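Side-chain contacts in lipoprotein (Colwellia psychrerythraea, PDB 3O0Y), which is of unknown function but is probably a membrane-attached lipoprotein belonging to the DUF885 family, whose clan is that of the MA metallopeptidases: residues I367-V370 against T371-A375; G431-T434 against L435-E439; E439-G443 against H444-I448; E478-A481 against Y482-G485; G496-Q499 against A500-F503. All blocks are in the same frame, centred on the assembly; numbering follows the deposited sequence.

Contact 1. Residues I367-V370 against T371-A375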
loop_
_atom_site.group_PDB
_atom_site.type_symbol
_atom_site.label_atom_id
_atom_site.label_comp_id
_atom_site.label_asym_id
_atom_site.label_seq_id
_atom_site.Cartn_x
_atom_site.Cartn_y
_atom_site.Cartn_z
ATOM N N ILE A 367 10.681 -4.281 -18.075
ATOM C CA ILE A 367 11.202 -5.025 -16.876
ATOM C C ILE A 367 12.466 -5.732 -17.247
ATOM O O ILE A 367 13.467 -5.618 -16.524
ATOM C CB ILE A 367 10.166 -5.988 -16.305
ATOM C CG1 ILE A 367 8.979 -5.207 -15.846
ATOM C CG2 ILE A 367 10.791 -6.835 -15.128
ATOM C CD1 ILE A 367 7.821 -6.080 -15.399
ATOM N N THR A 368 12.481 -6.453 -18.373
ATOM C CA THR A 368 13.631 -7.222 -18.773
ATOM C C THR A 368 14.858 -6.329 -18.969
ATOM O O THR A 368 15.993 -6.688 -18.538
ATOM C CB THR A 368 13.307 -8.032 -20.078
ATOM O OG1 THR A 368 12.205 -8.887 -19.776
ATOM C CG2 THR A 368 14.521 -8.815 -20.578
ATOM N N GLU A 369 14.661 -5.237 -19.706
ATOM C CA GLU A 369 15.748 -4.336 -20.006
ATOM C C GLU A 369 16.331 -3.712 -18.731
ATOM O O GLU A 369 17.522 -3.681 -18.561
ATOM C CB GLU A 369 15.284 -3.268 -20.982
ATOM C CG GLU A 369 16.308 -2.177 -21.263
ATOM C CD GLU A 369 15.642 -1.015 -22.092
ATOM O OE1 GLU A 369 14.483 -0.525 -21.768
ATOM O OE2 GLU A 369 16.259 -0.674 -23.119
ATOM N N VAL A 370 15.500 -3.134 -17.873
ATOM C CA VAL A 370 16.027 -2.419 -16.707
ATOM C C VAL A 370 16.712 -3.389 -15.748
ATOM O O VAL A 370 17.674 -3.046 -15.125
ATOM C CB VAL A 370 14.962 -1.566 -15.994
ATOM C CG1 VAL A 370 13.840 -2.440 -15.247
ATOM C CG2 VAL A 370 15.674 -0.554 -15.049
ATOM N N THR A 371 16.185 -4.607 -15.615
ATOM C CA THR A 371 16.720 -5.539 -14.636
ATOM C C THR A 371 18.107 -5.949 -15.027
ATOM O O THR A 371 19.002 -6.031 -14.189
ATOM C CB THR A 371 15.803 -6.781 -14.541
ATOM O OG1 THR A 371 14.500 -6.360 -14.160
ATOM C CG2 THR A 371 16.340 -7.823 -13.508
ATOM N N ALA A 372 18.321 -6.045 -16.336
ATOM C CA ALA A 372 19.655 -6.333 -16.871
ATOM C C ALA A 372 20.600 -5.163 -16.733
ATOM O O ALA A 372 21.751 -5.313 -16.300
ATOM C CB ALA A 372 19.546 -6.721 -18.362
ATOM N N LYS A 373 20.156 -4.000 -17.142
ATOM C CA LYS A 373 20.994 -2.836 -17.187
ATOM C C LYS A 373 21.296 -2.293 -15.800
ATOM O O LYS A 373 22.316 -1.638 -15.621
ATOM C CB LYS A 373 20.330 -1.742 -18.029
ATOM C CG LYS A 373 20.336 -2.074 -19.520
ATOM C CD LYS A 373 21.663 -1.599 -20.157
ATOM C CE LYS A 373 22.194 -2.574 -21.218
ATOM N NZ LYS A 373 23.719 -2.562 -21.288
ATOM N N MET A 374 20.438 -2.563 -14.797
ATOM C CA MET A 374 20.623 -2.052 -13.478
ATOM C C MET A 374 21.615 -2.837 -12.614
ATOM O O MET A 374 22.079 -2.334 -11.582
ATOM C CB MET A 374 19.245 -1.885 -12.729
ATOM C CG MET A 374 18.692 -3.125 -12.191
ATOM S SD MET A 374 16.844 -2.898 -11.756
ATOM C CE MET A 374 17.059 -3.715 -10.084
ATOM N N ALA A 375 22.047 -4.016 -13.094
ATOM C CA ALA A 375 22.859 -4.960 -12.317
ATOM C C ALA A 375 24.144 -4.321 -11.732
ATOM O O ALA A 375 24.477 -4.612 -10.604
ATOM C CB ALA A 375 23.289 -6.244 -13.167
#

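Contact 2. Residues G431-T434 against L435-E439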
loop_
_atom_site.group_PDB
_atom_site.type_symbol
_atom_site.label_atom_id
_atom_site.label_comp_id
_atom_site.label_asym_id
_atom_site.label_seq_id
_atom_site.Cartn_x
_atom_site.Cartn_y
_atom_site.Cartn_z
ATOM N N GLY A 431 3.758 7.380 -19.947
ATOM C CA GLY A 431 3.716 7.150 -18.507
ATOM C C GLY A 431 4.006 5.739 -18.030
ATOM O O GLY A 431 4.127 5.481 -16.818
ATOM N N LEU A 432 4.138 4.814 -18.973
ATOM C CA LEU A 432 4.259 3.417 -18.612
ATOM C C LEU A 432 5.619 2.985 -18.084
ATOM O O LEU A 432 5.669 2.088 -17.247
ATOM C CB LEU A 432 3.811 2.568 -19.778
ATOM C CG LEU A 432 3.673 1.068 -19.581
ATOM C CD1 LEU A 432 2.647 0.753 -18.479
ATOM C CD2 LEU A 432 3.205 0.367 -20.970
ATOM N N LYS A 433 6.714 3.531 -18.606
ATOM C CA LYS A 433 8.025 3.160 -18.086
ATOM C C LYS A 433 8.098 3.512 -16.610
ATOM O O LYS A 433 8.413 2.643 -15.766
ATOM C CB LYS A 433 9.162 3.867 -18.855
ATOM C CG LYS A 433 9.595 3.199 -20.107
ATOM C CD LYS A 433 10.819 4.001 -20.703
ATOM C CE LYS A 433 11.339 3.446 -21.959
ATOM N NZ LYS A 433 12.368 4.307 -22.610
ATOM N N THR A 434 7.725 4.754 -16.232
ATOM C CA THR A 434 7.932 5.142 -14.842
ATOM C C THR A 434 7.088 4.293 -13.902
ATOM O O THR A 434 7.527 3.899 -12.809
ATOM C CB THR A 434 7.786 6.652 -14.619
ATOM O OG1 THR A 434 8.552 6.988 -13.435
ATOM C CG2 THR A 434 6.300 7.094 -14.548
ATOM N N LEU A 435 5.863 3.980 -14.338
ATOM C CA LEU A 435 4.961 3.125 -13.527
ATOM C C LEU A 435 5.595 1.759 -13.351
ATOM O O LEU A 435 5.564 1.166 -12.264
ATOM C CB LEU A 435 3.618 3.027 -14.160
ATOM C CG LEU A 435 2.604 2.163 -13.422
ATOM C CD1 LEU A 435 2.326 2.859 -12.033
ATOM C CD2 LEU A 435 1.334 2.012 -14.261
ATOM N N THR A 436 6.192 1.266 -14.429
ATOM C CA THR A 436 6.753 -0.061 -14.436
ATOM C C THR A 436 8.021 -0.157 -13.551
ATOM O O THR A 436 8.254 -1.181 -12.829
ATOM C CB THR A 436 7.013 -0.521 -15.861
ATOM O OG1 THR A 436 5.770 -0.583 -16.592
ATOM C CG2 THR A 436 7.791 -1.819 -15.912
ATOM N N TYR A 437 8.817 0.919 -13.550
ATOM C CA TYR A 437 9.932 0.976 -12.629
ATOM C C TYR A 437 9.531 1.085 -11.210
ATOM O O TYR A 437 10.155 0.475 -10.309
ATOM C CB TYR A 437 10.927 2.064 -13.050
ATOM C CG TYR A 437 11.415 1.992 -14.487
ATOM C CD1 TYR A 437 11.649 0.783 -15.151
ATOM C CD2 TYR A 437 11.604 3.152 -15.232
ATOM C CE1 TYR A 437 12.032 0.742 -16.428
ATOM C CE2 TYR A 437 12.049 3.103 -16.494
ATOM C CZ TYR A 437 12.249 1.915 -17.121
ATOM O OH TYR A 437 12.619 1.876 -18.477
ATOM N N HIS A 438 8.470 1.848 -10.942
ATOM C CA HIS A 438 7.938 2.020 -9.633
ATOM C C HIS A 438 7.387 0.735 -9.032
ATOM O O HIS A 438 7.729 0.395 -7.874
ATOM C CB HIS A 438 6.814 3.003 -9.750
ATOM C CG HIS A 438 6.153 3.344 -8.454
ATOM N ND1 HIS A 438 5.184 2.588 -7.874
ATOM C CD2 HIS A 438 6.439 4.323 -7.549
ATOM C CE1 HIS A 438 4.719 3.184 -6.798
ATOM N NE2 HIS A 438 5.528 4.192 -6.512
ATOM N N GLU A 439 6.645 -0.025 -9.839
ATOM C CA GLU A 439 5.934 -1.205 -9.327
ATOM C C GLU A 439 6.816 -2.418 -9.248
ATOM O O GLU A 439 6.680 -3.287 -8.352
ATOM C CB GLU A 439 4.677 -1.478 -10.119
ATOM C CG GLU A 439 3.564 -0.378 -10.108
ATOM C CD GLU A 439 2.965 -0.056 -8.790
ATOM O OE1 GLU A 439 3.302 -0.667 -7.791
ATOM O OE2 GLU A 439 2.132 0.873 -8.798
#

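Contact 3. Residues E439-G443 against H444-I448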
loop_
_atom_site.group_PDB
_atom_site.type_symbol
_atom_site.label_atom_id
_atom_site.label_comp_id
_atom_site.label_asym_id
_atom_site.label_seq_id
_atom_site.Cartn_x
_atom_site.Cartn_y
_atom_site.Cartn_z
ATOM N N GLU A 439 6.645 -0.025 -9.839
ATOM C CA GLU A 439 5.934 -1.205 -9.327
ATOM C C GLU A 439 6.816 -2.418 -9.248
ATOM O O GLU A 439 6.680 -3.287 -8.352
ATOM C CB GLU A 439 4.677 -1.478 -10.119
ATOM C CG GLU A 439 3.564 -0.378 -10.108
ATOM C CD GLU A 439 2.965 -0.056 -8.790
ATOM O OE1 GLU A 439 3.302 -0.667 -7.791
ATOM O OE2 GLU A 439 2.132 0.873 -8.798
ATOM N N ALA A 440 7.655 -2.565 -10.243
ATOM C CA ALA A 440 8.480 -3.758 -10.375
ATOM C C ALA A 440 9.914 -3.479 -10.001
ATOM O O ALA A 440 10.182 -3.402 -8.788
ATOM C CB ALA A 440 8.269 -4.429 -11.724
ATOM N N ASN A 441 10.860 -3.454 -10.936
ATOM C CA ASN A 441 12.236 -3.224 -10.699
ATOM C C ASN A 441 12.713 -1.875 -11.288
ATOM O O ASN A 441 12.361 -1.555 -12.424
ATOM C CB ASN A 441 13.044 -4.304 -11.381
ATOM C CG ASN A 441 12.700 -5.712 -10.812
ATOM O OD1 ASN A 441 12.241 -5.828 -9.635
ATOM N ND2 ASN A 441 12.971 -6.731 -11.584
ATOM N N PRO A 442 13.492 -1.131 -10.527
ATOM C CA PRO A 442 14.112 -1.332 -9.215
ATOM C C PRO A 442 13.239 -0.864 -8.041
ATOM O O PRO A 442 13.759 -0.836 -6.907
ATOM C CB PRO A 442 15.343 -0.401 -9.288
ATOM C CG PRO A 442 15.096 0.459 -10.391
ATOM C CD PRO A 442 13.939 0.127 -11.166
ATOM N N GLY A 443 11.942 -0.719 -8.269
ATOM C CA GLY A 443 11.015 -0.263 -7.224
ATOM C C GLY A 443 10.451 -1.307 -6.246
ATOM O O GLY A 443 11.199 -2.055 -5.635
ATOM N N HIS A 444 9.143 -1.404 -6.158
ATOM C CA HIS A 444 8.541 -2.202 -5.112
ATOM C C HIS A 444 8.967 -3.651 -5.107
ATOM O O HIS A 444 9.284 -4.160 -4.031
ATOM C CB HIS A 444 7.036 -2.172 -5.178
ATOM C CG HIS A 444 6.387 -0.903 -4.701
ATOM N ND1 HIS A 444 6.842 -0.180 -3.604
ATOM C CD2 HIS A 444 5.293 -0.254 -5.162
ATOM C CE1 HIS A 444 6.011 0.841 -3.403
ATOM N NE2 HIS A 444 5.071 0.822 -4.330
ATOM N N HIS A 445 8.957 -4.340 -6.237
ATOM C CA HIS A 445 9.292 -5.765 -6.242
ATOM C C HIS A 445 10.735 -5.991 -5.773
ATOM O O HIS A 445 11.025 -6.816 -4.884
ATOM C CB HIS A 445 9.069 -6.408 -7.616
ATOM C CG HIS A 445 9.516 -7.844 -7.628
ATOM N ND1 HIS A 445 8.803 -8.812 -6.951
ATOM C CD2 HIS A 445 10.672 -8.435 -8.046
ATOM C CE1 HIS A 445 9.468 -9.969 -7.028
ATOM N NE2 HIS A 445 10.622 -9.769 -7.668
ATOM N N TRP A 446 11.678 -5.233 -6.328
ATOM C CA TRP A 446 13.062 -5.438 -6.019
ATOM C C TRP A 446 13.261 -5.236 -4.490
ATOM O O TRP A 446 13.925 -6.037 -3.838
ATOM C CB TRP A 446 13.943 -4.514 -6.850
ATOM C CG TRP A 446 15.398 -4.913 -6.915
ATOM C CD1 TRP A 446 16.441 -4.337 -6.236
ATOM C CD2 TRP A 446 15.974 -5.876 -7.786
ATOM N NE1 TRP A 446 17.614 -4.893 -6.627
ATOM C CE2 TRP A 446 17.367 -5.851 -7.561
ATOM C CE3 TRP A 446 15.446 -6.756 -8.737
ATOM C CZ2 TRP A 446 18.249 -6.668 -8.247
ATOM C CZ3 TRP A 446 16.327 -7.552 -9.406
ATOM C CH2 TRP A 446 17.711 -7.471 -9.213
ATOM N N GLN A 447 12.666 -4.186 -3.959
ATOM C CA GLN A 447 12.857 -3.813 -2.551
ATOM C C GLN A 447 12.183 -4.796 -1.637
ATOM O O GLN A 447 12.853 -5.374 -0.742
ATOM C CB GLN A 447 12.384 -2.401 -2.302
ATOM C CG GLN A 447 12.449 -1.904 -0.894
ATOM C CD GLN A 447 11.237 -2.278 -0.107
ATOM O OE1 GLN A 447 10.148 -1.795 -0.366
ATOM N NE2 GLN A 447 11.466 -3.046 1.004
ATOM N N ILE A 448 10.908 -5.058 -1.904
ATOM C CA ILE A 448 10.131 -5.992 -1.018
ATOM C C ILE A 448 10.710 -7.413 -1.023
ATOM O O ILE A 448 10.857 -8.058 -0.005
ATOM C CB ILE A 448 8.656 -5.962 -1.413
ATOM C CG1 ILE A 448 8.053 -4.659 -0.898
ATOM C CG2 ILE A 448 7.841 -7.196 -0.904
ATOM C CD1 ILE A 448 6.717 -4.332 -1.453
#

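Contact 4. Residues E478-A481 against Y482-G485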
loop_
_atom_site.group_PDB
_atom_site.type_symbol
_atom_site.label_atom_id
_atom_site.label_comp_id
_atom_site.label_asym_id
_atom_site.label_seq_id
_atom_site.Cartn_x
_atom_site.Cartn_y
_atom_site.Cartn_z
ATOM N N GLU A 478 12.530 5.346 -9.459
ATOM C CA GLU A 478 12.122 5.968 -10.711
ATOM C C GLU A 478 13.178 6.962 -11.217
ATOM O O GLU A 478 13.401 7.085 -12.436
ATOM C CB GLU A 478 10.752 6.644 -10.578
ATOM C CG GLU A 478 9.551 5.659 -10.382
ATOM C CD GLU A 478 8.244 6.396 -10.109
ATOM O OE1 GLU A 478 7.636 6.966 -11.085
ATOM O OE2 GLU A 478 7.778 6.405 -8.939
ATOM N N GLN A 479 13.804 7.654 -10.278
ATOM C CA GLN A 479 14.887 8.586 -10.629
ATOM C C GLN A 479 16.144 7.844 -10.968
ATOM O O GLN A 479 16.821 8.170 -11.932
ATOM C CB GLN A 479 15.192 9.614 -9.530
ATOM C CG GLN A 479 16.317 10.549 -9.922
ATOM C CD GLN A 479 16.469 11.649 -8.855
ATOM O OE1 GLN A 479 15.463 12.281 -8.479
ATOM N NE2 GLN A 479 17.682 11.902 -8.426
ATOM N N VAL A 480 16.479 6.818 -10.186
ATOM C CA VAL A 480 17.623 5.993 -10.517
ATOM C C VAL A 480 17.487 5.380 -11.924
ATOM O O VAL A 480 18.479 5.261 -12.626
ATOM C CB VAL A 480 17.833 4.837 -9.506
ATOM C CG1 VAL A 480 19.032 3.892 -10.013
ATOM C CG2 VAL A 480 18.277 5.417 -8.189
ATOM N N ALA A 481 16.267 4.956 -12.343
ATOM C CA ALA A 481 16.098 4.386 -13.683
ATOM C C ALA A 481 16.543 5.429 -14.735
ATOM O O ALA A 481 17.185 5.074 -15.725
ATOM C CB ALA A 481 14.645 3.979 -13.884
ATOM N N TYR A 482 16.207 6.702 -14.527
ATOM C CA TYR A 482 16.706 7.799 -15.398
ATOM C C TYR A 482 18.229 7.888 -15.393
ATOM O O TYR A 482 18.888 7.916 -16.452
ATOM C CB TYR A 482 16.059 9.162 -15.028
ATOM C CG TYR A 482 16.659 10.293 -15.825
ATOM C CD1 TYR A 482 16.187 10.600 -17.102
ATOM C CD2 TYR A 482 17.810 10.924 -15.408
ATOM C CE1 TYR A 482 16.788 11.559 -17.909
ATOM C CE2 TYR A 482 18.361 11.930 -16.152
ATOM C CZ TYR A 482 17.916 12.210 -17.443
ATOM O OH TYR A 482 18.595 13.099 -18.256
ATOM N N GLU A 483 18.813 7.878 -14.198
ATOM C CA GLU A 483 20.291 7.922 -14.053
ATOM C C GLU A 483 21.019 6.736 -14.626
ATOM O O GLU A 483 22.181 6.856 -14.892
ATOM C CB GLU A 483 20.671 8.115 -12.581
ATOM C CG GLU A 483 20.184 9.422 -11.970
ATOM C CD GLU A 483 20.325 9.449 -10.425
ATOM O OE1 GLU A 483 20.673 8.394 -9.765
ATOM O OE2 GLU A 483 19.987 10.516 -9.869
ATOM N N LEU A 484 20.314 5.636 -14.856
ATOM C CA LEU A 484 20.862 4.441 -15.515
ATOM C C LEU A 484 20.631 4.483 -17.017
ATOM O O LEU A 484 21.030 3.564 -17.717
ATOM C CB LEU A 484 20.168 3.200 -14.956
ATOM C CG LEU A 484 20.658 2.684 -13.614
ATOM C CD1 LEU A 484 19.650 1.648 -13.084
ATOM C CD2 LEU A 484 22.061 2.115 -13.777
ATOM N N GLY A 485 19.953 5.526 -17.522
ATOM C CA GLY A 485 19.774 5.721 -18.971
ATOM C C GLY A 485 18.575 5.060 -19.557
ATOM O O GLY A 485 18.504 4.975 -20.770
#

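Contact 5. Residues G496-Q499 against A500-F503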
loop_
_atom_site.group_PDB
_atom_site.type_symbol
_atom_site.label_atom_id
_atom_site.label_comp_id
_atom_site.label_asym_id
_atom_site.label_seq_id
_atom_site.Cartn_x
_atom_site.Cartn_y
_atom_site.Cartn_z
ATOM N N GLY A 496 6.937 11.784 -18.575
ATOM C CA GLY A 496 6.068 10.937 -17.784
ATOM C C GLY A 496 6.640 10.631 -16.371
ATOM O O GLY A 496 5.890 10.657 -15.376
ATOM N N ARG A 497 7.944 10.369 -16.293
ATOM C CA ARG A 497 8.597 10.215 -15.032
ATOM C C ARG A 497 8.482 11.459 -14.183
ATOM O O ARG A 497 8.097 11.364 -13.011
ATOM C CB ARG A 497 10.066 9.898 -15.176
ATOM C CG ARG A 497 10.864 9.907 -13.925
ATOM C CD ARG A 497 12.362 9.717 -14.288
ATOM N NE ARG A 497 12.935 10.892 -14.921
ATOM C CZ ARG A 497 13.611 11.874 -14.307
ATOM N NH1 ARG A 497 13.773 11.897 -13.039
ATOM N NH2 ARG A 497 14.268 12.788 -15.006
ATOM N N LEU A 498 8.742 12.611 -14.804
ATOM C CA LEU A 498 8.704 13.869 -14.040
ATOM C C LEU A 498 7.255 14.193 -13.647
ATOM O O LEU A 498 7.041 14.691 -12.540
ATOM C CB LEU A 498 9.347 15.001 -14.836
ATOM C CG LEU A 498 10.870 14.837 -14.991
ATOM C CD1 LEU A 498 11.337 15.772 -16.146
ATOM C CD2 LEU A 498 11.522 15.194 -13.681
ATOM N N GLN A 499 6.254 13.878 -14.503
ATOM C CA GLN A 499 4.865 14.047 -14.151
ATOM C C GLN A 499 4.478 13.235 -12.922
ATOM O O GLN A 499 3.750 13.735 -12.057
ATOM C CB GLN A 499 3.961 13.636 -15.264
ATOM C CG GLN A 499 2.514 13.902 -15.021
ATOM C CD GLN A 499 1.655 13.450 -16.217
ATOM O OE1 GLN A 499 1.951 12.405 -16.845
ATOM N NE2 GLN A 499 0.560 14.193 -16.483
ATOM N N ALA A 500 4.972 12.030 -12.849
ATOM C CA ALA A 500 4.707 11.110 -11.691
ATOM C C ALA A 500 5.396 11.691 -10.427
ATOM O O ALA A 500 4.849 11.629 -9.349
ATOM C CB ALA A 500 5.181 9.708 -12.017
ATOM N N GLU A 501 6.574 12.299 -10.578
ATOM C CA GLU A 501 7.277 12.924 -9.433
ATOM C C GLU A 501 6.503 14.147 -8.926
ATOM O O GLU A 501 6.282 14.342 -7.713
ATOM C CB GLU A 501 8.690 13.268 -9.812
ATOM C CG GLU A 501 9.504 13.667 -8.566
ATOM C CD GLU A 501 10.857 14.257 -8.874
ATOM O OE1 GLU A 501 11.366 14.113 -10.024
ATOM O OE2 GLU A 501 11.487 14.776 -7.898
ATOM N N LEU A 502 6.078 14.947 -9.912
ATOM C CA LEU A 502 5.231 16.119 -9.700
ATOM C C LEU A 502 3.973 15.715 -8.978
ATOM O O LEU A 502 3.585 16.379 -8.009
ATOM C CB LEU A 502 4.898 16.771 -11.040
ATOM C CG LEU A 502 3.971 18.004 -10.890
ATOM C CD1 LEU A 502 4.529 19.132 -10.007
ATOM C CD2 LEU A 502 3.699 18.532 -12.329
ATOM N N PHE A 503 3.383 14.577 -9.357
ATOM C CA PHE A 503 2.141 14.131 -8.734
ATOM C C PHE A 503 2.379 13.898 -7.243
ATOM O O PHE A 503 1.530 14.228 -6.414
ATOM C CB PHE A 503 1.673 12.860 -9.465
ATOM C CG PHE A 503 0.273 12.480 -9.158
ATOM C CD1 PHE A 503 -0.747 13.012 -9.893
ATOM C CD2 PHE A 503 -0.014 11.638 -8.121
ATOM C CE1 PHE A 503 -2.118 12.678 -9.613
ATOM C CE2 PHE A 503 -1.364 11.294 -7.823
ATOM C CZ PHE A 503 -2.397 11.808 -8.584
HETATM O O HOH W 1 12.080 11.363 -10.839
#

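Contact 1. Residues I367-V370 against T371-A375
M374 folds back over the carbonyl of V370, four residues earlier, and its side chain follows that oxygen as far as the sulfur. CB of M374 starts 3.1 Å from V370 O. CG, turned between the backbone N and the carbonyl carbon (chi1 79°), stays against the same oxygen, and M374 SD passes V370 O at 3.5 Å. The sulfur also meets V370 CG2 at 4.2 Å, an apolar touch, before CE runs on to P442 and W446. The oxygen so covered accepts M374 N at 2.8 Å.

T371 adds a polar grip on another carbonyl. Its OG1 gives a bond of 2.7 Å to I367 O, arriving 35° above the carbonyl plane, while T371 N reaches I367 O at 3.0 Å from the opposite face. I367 CG2 runs alongside the hydroxyl, 3.9 Å from T371 OG1, which also lies at the N441 side-chain amide. A valine in place of this threonine, having no hydroxyl, would probably deprive I367 O of its second donor and set a methyl group against it. A threonine hydroxyl returning to the carbonyl four residues back is a classic local motif of alpha-helices, used here near the C-terminal end of helix 353-373.

Contact 2. Residues G431-T434 against L435-E439
K433 and Y437 lie side by side on helix 432-439, the helix that carries the H438-E439 pair of a sequence resembling the metal-binding helix of MA-clan peptidases. The lysine's aliphatic chain runs extended past the end of the phenol: K433 CD is 3.6 Å from Y437 OH, and K433 CB is 3.8 Å from Y437 CE2. With CG of Y437 beside its own backbone N (chi1 -53°), the ring swings back over the preceding turn, and K433 O comes to lie over one of its faces, 3.2 Å above the plane and displaced toward the rim. That oxygen is held in place by Y437 N, which meets it at 2.8 Å nearly along the C=O axis.

On another side of the helix, T436 closes on L432, whose CD1 touches the threonine OG1 at 3.9 Å. T434 O receives the amide of H438 and so ties the histidine to the turn before it.

The next shell holds these groups from outside. D490 forms a salt bridge with the K433 ammonium group, E478 is hydrogen-bonded to the T434 hydroxyl, and A481 packs on the Y437 ring. Y417, from strand 416-419, bonds to the T436 hydroxyl. That same OG1 grips L432 O at 2.8 Å, while T436 N approaches L432 O from the opposite face of the carbonyl at 3.0 Å.

Contact 3. Residues E439-G443 against H444-I448
E439 and H444 extend side by side, pointing the same way, with carboxylate and imidazole planes 46° apart. The carboxylate comes to the rim of the ring: E439 OE1 lies in the ring plane, 3.3 Å from H444 CD2. The acid gets there by a bend at its second torsion (chi2 -62°), which brings its end nearer to the histidine.

N441 adjoins two aromatic rings on the other side of the turn. Its amide runs alongside H445, while against W446 it crosses at about a right angle, the amide and indole planes 77° apart. N441 CG lies 3.6 Å from W446 CE3, and the amide adjoins the benzo part of the indole.

The backbone here changes course: A440 leaves helical geometry, a cis peptide bond precedes P442, and G443 stands at the N-cap position of helix 444-452. H445 N bonds to E439 O at 3.3 Å, coming from above the carbonyl plane, and A440 O accepts weak bonds from H445 N and W446 N. The new helix then takes up its regular pattern, Q447 N meeting G443 O at 3.1 Å.

Farther out, the H438 ring meets H444, and the H445 imidazole is hydrogen-bonded to Y404 and to the carbonyl of Y384. A sulfate ion, probably from the crystallisation liquor, lies near E439. The run from H438 to H445 reads HEANPGHH. It is consistent with an expanded form of the HExxH signature of MA-clan metallopeptidases, in which a proline-glycine turn separates the first histidine and glutamate from the later histidines.

Contact 4. Residues E478-A481 against Y482-G485
Q479 and E483 are brought together by different first torsions: the glutamine CG is anti to its backbone nitrogen (chi1 180°), whereas the glutamate CG stands beside its backbone nitrogen (chi1 -62°). Both chains run extended from there, and their ends meet one turn apart. Q479 NE2 gives a nearly straight bond (166°) of 3.1 Å to E483 OE2. The acceptor lies in the plane of the amide, but the donor comes from above the plane of the carboxylate, since the two flat groups are steeply inclined to each other. Nearer the backbone, E483 CG packs 3.6 Å from Q479 O, the acceptor of E483 N.

A leucine in place of this glutamine has no amide N-H to give, so E483 OE2 would probably lose this neighbour's grip and the carboxylate would be freer to turn about its salt bridge with R567.

V480 and L484 lie alongside each other on a different face, V480 CG1 touching L484 CD1 at 3.9 Å. L484 N bonds to V480 O at 2.9 Å and more weakly to A481 O. The helix then ends in a Schellman motif, with G485 at positive phi and G485 N meeting Y482 O at 2.8 Å.

The turn is set among three helices. Helix 555-574 covers Q479 and supplies R567, helix 491-515 presents D494 and R497 to Y482, and helix 432-439 places Y437 on A481 and receives E478 at T434 and H438.

Contact 5. Residues G496-Q499 against A500-F503
R497 and E501, one turn apart, come near each other without forming a salt bridge. R497 NH1 is 4.4 Å from E501 OE1, and the oxygen lies well off the guanidinium plane, so the pairing is one of charge alone. A water joins the two groups, donating to E501 OE1 at 3.0 Å and accepting a weak bond of 2.8 Å from R497 NH1. NH1 also bonds to a bound Tris, probably from the crystallisation liquor. Stronger ionic partners lie outside: D494 for the arginine, K557 and R315 for the carboxylate.

Van der Waals packing comes mainly from L498. It lies side by side with E501, L498 CD2 reaching E501 OE1 at 3.8 Å, and the same methyl rests over one face of the R497 guanidinium, toward its rim.

Backbone bonds supply the regular frame. A500 N meets G496 O at 3.0 Å, and L502 N takes L498 O at 2.8 Å; E501 and F503 continue the pattern.

Around this turn of helix 491-515, helix 302-326 covers L498, E501 and L502. Helix 467-483 brings E478 onto A500 and Y482 onto R497, and helix 521-532 packs on F503 and offers the carbonyl of T532 to the Q499 amide.

How the contacts relate
Contacts 2, 3 and 5 are buried, whereas contacts 1 and 4 sit at helix ends with side chains partly exposed. Contacts 2 and 3 share E439 and join two successive helices through a turn, H438 O meeting H444 N at 2.9 Å. Contact 1 packs on both, and M374 also reaches L484 of contact 4. Contact 2 touches all the others, its T434 lying against contact 5 and bonding to E478 of contact 4. The chemistry follows place: hydroxyl-to-carbonyl bonds recur in contacts 1 and 2, the turn of contact 3 sets a carboxylate at a histidine edge, contact 4 pairs an amide with a carboxylate, and contact 5 bridges buried charges through water.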